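Local coordinates for protein beta-glucanase (Podospora anserina, PDB 4LE4) that probably hydrolyses beta-glucans as a family GH131 glycoside hydrolase, and binds cellotriose in the crystal, at residues N107-F119 with L127-T141. Numbering follows the deposited sequence.
Sequences NAPATTREHQIAF and LKSGWLSGAPGISDT
Ser129 O sits in plane at the edge of the His115 imidazole, while Ser129 OG comes in obliquely, 3.5 Å from ring atoms CG and ND1. His115 ND1 gives a weak bond back to Arg113 O, and NE2 is hydrogen-bonded to Glu222 OE1, so both ring nitrogens have partners. Thr112 O lies oblique to the Trp131 indole, 3.6 Å from its CE3; Pro136 CB covers one indole face over the centre, and at the edge NE1 donates in the ring plane to Gly134 O. Flat too is the Glu114 carboxylate. Lys128 NZ comes to its OE2 on the syn side but tilted off the carboxylate plane (2.9 Å, a salt bridge), while Gln116 NE2 comes from above the other face (2.8 Å, nearly straight at 167°). Glu114 swings its CG away from the backbone N (chi1 171°) and, extended from there, crosses Leu132 at about a right angle, CG 3.5 Å from CD2. These groups sit on and beside the antiparallel hairpin of strands 115-120 and 125-129 in the concanavalin-clan fold: His115 and Ser129, then Ile117 and Leu127, are hydrogen-bonded pairs, with Gln116 and Lys128 the non-hydrogen-bonded pair between. Ile117 and Leu127 meet CB to CB at 4.0 Å on the face turned to strand 94-102. Beyond the strands, Trp131 N makes a weak bond to Thr111 O, and a water joins Ala110 O to Ser129 OG. Gly130 CA-H points almost straight at Arg113 O, 3.4 Å from CA.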
loop_
_atom_site.group_PDB
_atom_site.type_symbol
_atom_site.label_atom_id
_atom_site.label_comp_id
_atom_site.label_asym_id
_atom_site.label_seq_id
_atom_site.Cartn_x
_atom_site.Cartn_y
_atom_site.Cartn_z
ATOM N N ASN A 107 -16.023 -9.015 2.728
ATOM C CA ASN A 107 -15.545 -8.248 1.581
ATOM C C ASN A 107 -14.048 -8.537 1.372
ATOM O O ASN A 107 -13.251 -7.627 1.134
ATOM C CB ASN A 107 -15.764 -6.753 1.802
ATOM C CG ASN A 107 -17.216 -6.409 1.872
ATOM O OD1 ASN A 107 -18.042 -7.138 1.335
ATOM N ND2 ASN A 107 -17.546 -5.301 2.507
ATOM N N ALA A 108 -13.684 -9.810 1.475
ATOM C CA ALA A 108 -12.288 -10.182 1.280
ATOM C C ALA A 108 -11.894 -10.055 -0.185
ATOM O O ALA A 108 -12.705 -10.271 -1.077
ATOM C CB ALA A 108 -12.068 -11.612 1.744
ATOM N N PRO A 109 -10.631 -9.707 -0.460
ATOM C CA PRO A 109 -10.236 -9.597 -1.871
ATOM C C PRO A 109 -10.425 -10.962 -2.557
ATOM O O PRO A 109 -10.172 -12.018 -1.957
ATOM C CB PRO A 109 -8.757 -9.171 -1.795
ATOM C CG PRO A 109 -8.326 -9.567 -0.432
ATOM C CD PRO A 109 -9.551 -9.250 0.423
ATOM N N ALA A 110 -10.884 -10.927 -3.798
ATOM C CA ALA A 110 -11.132 -12.148 -4.573
ATOM C C ALA A 110 -9.810 -12.882 -4.852
ATOM O O ALA A 110 -8.886 -12.288 -5.430
ATOM C CB ALA A 110 -11.797 -11.777 -5.884
ATOM N N THR A 111 -9.713 -14.149 -4.458
ATOM C CA THR A 111 -8.470 -14.884 -4.702
ATOM C C THR A 111 -8.340 -15.343 -6.169
ATOM O O THR A 111 -7.286 -15.826 -6.574
ATOM C CB THR A 111 -8.351 -16.100 -3.801
ATOM O OG1 THR A 111 -9.482 -16.956 -4.014
ATOM C CG2 THR A 111 -8.264 -15.664 -2.309
ATOM N N THR A 112 -9.406 -15.168 -6.950
ATOM C CA THR A 112 -9.417 -15.565 -8.360
ATOM C C THR A 112 -8.908 -14.480 -9.293
ATOM O O THR A 112 -8.791 -14.703 -10.505
ATOM C CB THR A 112 -10.844 -15.908 -8.815
ATOM O OG1 THR A 112 -11.725 -14.849 -8.392
ATOM C CG2 THR A 112 -11.285 -17.242 -8.231
ATOM N N ARG A 113 -8.598 -13.308 -8.735
ATOM C CA ARG A 113 -8.128 -12.184 -9.540
ATOM C C ARG A 113 -6.841 -11.603 -9.021
ATOM O O ARG A 113 -6.639 -11.523 -7.819
ATOM C CB ARG A 113 -9.177 -11.079 -9.572
ATOM C CG ARG A 113 -10.405 -11.516 -10.365
ATOM C CD ARG A 113 -11.564 -10.565 -10.166
ATOM N NE ARG A 113 -11.370 -9.291 -10.837
ATOM C CZ ARG A 113 -12.307 -8.355 -10.858
ATOM N NH1 ARG A 113 -13.462 -8.591 -10.252
ATOM N NH2 ARG A 113 -12.098 -7.190 -11.455
ATOM N N GLU A 114 -5.991 -11.161 -9.938
ATOM C CA GLU A 114 -4.718 -10.589 -9.519
ATOM C C GLU A 114 -4.900 -9.179 -8.946
ATOM O O GLU A 114 -5.636 -8.366 -9.498
ATOM C CB GLU A 114 -3.752 -10.550 -10.705
ATOM C CG GLU A 114 -2.450 -9.774 -10.429
ATOM C CD GLU A 114 -1.454 -9.838 -11.612
ATOM O OE1 GLU A 114 -1.639 -10.657 -12.548
ATOM O OE2 GLU A 114 -0.475 -9.076 -11.596
ATOM N N HIS A 115 -4.228 -8.903 -7.827
ATOM C CA HIS A 115 -4.267 -7.575 -7.220
ATOM C C HIS A 115 -2.830 -7.121 -7.162
ATOM O O HIS A 115 -1.944 -7.934 -6.905
ATOM C CB HIS A 115 -4.792 -7.615 -5.779
ATOM C CG HIS A 115 -6.230 -8.026 -5.674
ATOM N ND1 HIS A 115 -6.661 -9.308 -5.955
ATOM C CD2 HIS A 115 -7.327 -7.334 -5.296
ATOM C CE1 HIS A 115 -7.968 -9.385 -5.750
ATOM N NE2 HIS A 115 -8.395 -8.200 -5.350
ATOM N N GLN A 116 -2.627 -5.842 -7.437
ATOM C CA GLN A 116 -1.306 -5.197 -7.375
ATOM C C GLN A 116 -1.529 -4.147 -6.277
ATOM O O GLN A 116 -2.431 -3.337 -6.371
ATOM C CB GLN A 116 -0.969 -4.590 -8.732
ATOM C CG GLN A 116 -0.636 -5.738 -9.736
ATOM C CD GLN A 116 -0.703 -5.325 -11.189
ATOM O OE1 GLN A 116 -0.738 -4.142 -11.506
ATOM N NE2 GLN A 116 -0.712 -6.310 -12.088
ATOM N N ILE A 117 -0.668 -4.177 -5.268
ATOM C CA ILE A 117 -0.823 -3.364 -4.065
ATOM C C ILE A 117 0.406 -2.549 -3.697
ATOM O O ILE A 117 1.513 -3.082 -3.714
ATOM C CB ILE A 117 -1.129 -4.338 -2.900
ATOM C CG1 ILE A 117 -2.357 -5.208 -3.278
ATOM C CG2 ILE A 117 -1.374 -3.572 -1.609
ATOM C CD1 ILE A 117 -2.519 -6.495 -2.467
ATOM N N ALA A 118 0.224 -1.283 -3.317
ATOM C CA ALA A 118 1.386 -0.458 -2.894
ATOM C C ALA A 118 2.510 -0.519 -3.954
ATOM O O ALA A 118 3.703 -0.705 -3.653
ATOM C CB ALA A 118 1.898 -0.964 -1.576
ATOM N N PHE A 119 2.116 -0.313 -5.192
ATOM C CA PHE A 119 3.044 -0.416 -6.318
ATOM C C PHE A 119 3.534 0.887 -6.874
ATOM O O PHE A 119 2.844 1.912 -6.783
ATOM C CB PHE A 119 2.358 -1.199 -7.467
ATOM C CG PHE A 119 1.081 -0.531 -8.012
ATOM C CD1 PHE A 119 -0.180 -0.843 -7.475
ATOM C CD2 PHE A 119 1.150 0.370 -9.070
ATOM C CE1 PHE A 119 -1.351 -0.256 -8.004
ATOM C CE2 PHE A 119 -0.006 0.965 -9.611
ATOM C CZ PHE A 119 -1.260 0.653 -9.077
ATOM N N LEU A 127 3.286 -5.375 -3.904
ATOM C CA LEU A 127 2.821 -6.643 -3.353
ATOM C C LEU A 127 1.775 -7.101 -4.379
ATOM O O LEU A 127 1.257 -6.289 -5.157
ATOM C CB LEU A 127 2.123 -6.495 -1.989
ATOM C CG LEU A 127 2.957 -5.907 -0.854
ATOM C CD1 LEU A 127 2.121 -5.980 0.446
ATOM C CD2 LEU A 127 4.279 -6.630 -0.705
ATOM N N LYS A 128 1.495 -8.400 -4.391
ATOM C CA LYS A 128 0.469 -8.941 -5.262
ATOM C C LYS A 128 -0.286 -9.982 -4.486
ATOM O O LYS A 128 0.202 -10.538 -3.503
ATOM C CB LYS A 128 1.072 -9.609 -6.504
ATOM C CG LYS A 128 1.640 -8.620 -7.502
ATOM C CD LYS A 128 1.943 -9.319 -8.827
ATOM C CE LYS A 128 2.383 -8.297 -9.869
ATOM N NZ LYS A 128 2.426 -8.889 -11.230
ATOM N N SER A 129 -1.508 -10.250 -4.924
ATOM C CA SER A 129 -2.284 -11.277 -4.284
ATOM C C SER A 129 -3.234 -11.839 -5.355
ATOM O O SER A 129 -3.431 -11.225 -6.412
ATOM C CB SER A 129 -3.078 -10.706 -3.096
ATOM O OG SER A 129 -4.221 -9.962 -3.524
ATOM N N GLY A 130 -3.817 -12.990 -5.054
ATOM C CA GLY A 130 -4.743 -13.596 -5.988
ATOM C C GLY A 130 -4.091 -14.460 -7.054
ATOM O O GLY A 130 -2.894 -14.665 -7.072
ATOM N N TRP A 131 -4.936 -14.993 -7.924
ATOM C CA TRP A 131 -4.540 -15.883 -9.005
ATOM C C TRP A 131 -3.879 -15.068 -10.100
ATOM O O TRP A 131 -4.519 -14.294 -10.779
ATOM C CB TRP A 131 -5.811 -16.611 -9.469
ATOM C CG TRP A 131 -5.663 -17.546 -10.600
ATOM C CD1 TRP A 131 -4.501 -17.961 -11.204
ATOM C CD2 TRP A 131 -6.731 -18.190 -11.291
ATOM N NE1 TRP A 131 -4.793 -18.828 -12.241
ATOM C CE2 TRP A 131 -6.150 -18.986 -12.315
ATOM C CE3 TRP A 131 -8.124 -18.176 -11.149
ATOM C CZ2 TRP A 131 -6.932 -19.762 -13.195
ATOM C CZ3 TRP A 131 -8.893 -18.944 -12.018
ATOM C CH2 TRP A 131 -8.289 -19.723 -13.028
ATOM N N LEU A 132 -2.573 -15.237 -10.232
ATOM C CA LEU A 132 -1.769 -14.497 -11.193
ATOM C C LEU A 132 -1.725 -15.090 -12.600
ATOM O O LEU A 132 -2.041 -14.415 -13.564
ATOM C CB LEU A 132 -0.332 -14.377 -10.684
ATOM C CG LEU A 132 -0.076 -13.878 -9.258
ATOM C CD1 LEU A 132 1.447 -13.635 -9.050
ATOM C CD2 LEU A 132 -0.834 -12.583 -9.038
ATOM N N SER A 133 -1.313 -16.349 -12.697
ATOM C CA SER A 133 -1.199 -17.038 -13.980
ATOM C C SER A 133 -1.246 -18.540 -13.785
ATOM O O SER A 133 -1.249 -19.038 -12.657
ATOM C CB SER A 133 0.127 -16.662 -14.657
ATOM O OG SER A 133 1.203 -16.878 -13.758
ATOM N N GLY A 134 -1.263 -19.261 -14.903
ATOM C CA GLY A 134 -1.309 -20.704 -14.830
ATOM C C GLY A 134 -2.646 -21.198 -14.332
ATOM O O GLY A 134 -3.673 -20.543 -14.489
ATOM N N ALA A 135 -2.629 -22.372 -13.728
ATOM C CA ALA A 135 -3.842 -22.961 -13.209
ATOM C C ALA A 135 -4.126 -22.374 -11.837
ATOM O O ALA A 135 -3.213 -21.900 -11.148
ATOM C CB ALA A 135 -3.668 -24.464 -13.090
ATOM N N PRO A 136 -5.392 -22.394 -11.413
ATOM C CA PRO A 136 -5.677 -21.843 -10.081
ATOM C C PRO A 136 -5.110 -22.838 -9.072
ATOM O O PRO A 136 -4.920 -24.015 -9.392
ATOM C CB PRO A 136 -7.198 -21.767 -10.047
ATOM C CG PRO A 136 -7.648 -22.863 -11.004
ATOM C CD PRO A 136 -6.620 -22.796 -12.125
ATOM N N GLY A 137 -4.826 -22.400 -7.861
ATOM C CA GLY A 137 -4.250 -23.337 -6.925
ATOM C C GLY A 137 -3.854 -22.743 -5.593
ATOM O O GLY A 137 -4.187 -21.600 -5.304
ATOM N N ILE A 138 -3.123 -23.516 -4.794
ATOM C CA ILE A 138 -2.747 -23.085 -3.455
ATOM C C ILE A 138 -2.093 -21.705 -3.388
ATOM O O ILE A 138 -2.306 -20.964 -2.431
ATOM C CB ILE A 138 -1.840 -24.155 -2.748
ATOM C CG1 ILE A 138 -0.507 -24.326 -3.483
ATOM C CG2 ILE A 138 -2.570 -25.491 -2.705
ATOM C CD1 ILE A 138 0.438 -25.319 -2.798
ATOM N N SER A 139 -1.346 -21.349 -4.425
ATOM C CA SER A 139 -0.650 -20.066 -4.457
ATOM C C SER A 139 -1.528 -18.832 -4.574
ATOM O O SER A 139 -1.059 -17.712 -4.370
ATOM C CB SER A 139 0.353 -20.054 -5.609
ATOM O OG SER A 139 1.414 -20.937 -5.308
ATOM N N ASP A 140 -2.802 -19.024 -4.894
ATOM C CA ASP A 140 -3.680 -17.885 -5.075
ATOM C C ASP A 140 -4.076 -17.184 -3.769
ATOM O O ASP A 140 -4.479 -16.027 -3.772
ATOM C CB ASP A 140 -4.904 -18.325 -5.872
ATOM C CG ASP A 140 -4.513 -18.978 -7.198
ATOM O OD1 ASP A 140 -3.400 -18.685 -7.699
ATOM O OD2 ASP A 140 -5.311 -19.771 -7.755
ATOM N N THR A 141 -3.927 -17.876 -2.652
ATOM C CA THR A 141 -4.280 -17.293 -1.365
ATOM C C THR A 141 -3.069 -16.610 -0.720
ATOM O O THR A 141 -3.125 -16.189 0.427
ATOM C CB THR A 141 -4.773 -18.371 -0.400
ATOM O OG1 THR A 141 -3.778 -19.388 -0.287
ATOM C CG2 THR A 141 -6.092 -19.020 -0.909
HETATM O O HOH W 1 -6.556 -11.530 -3.631
#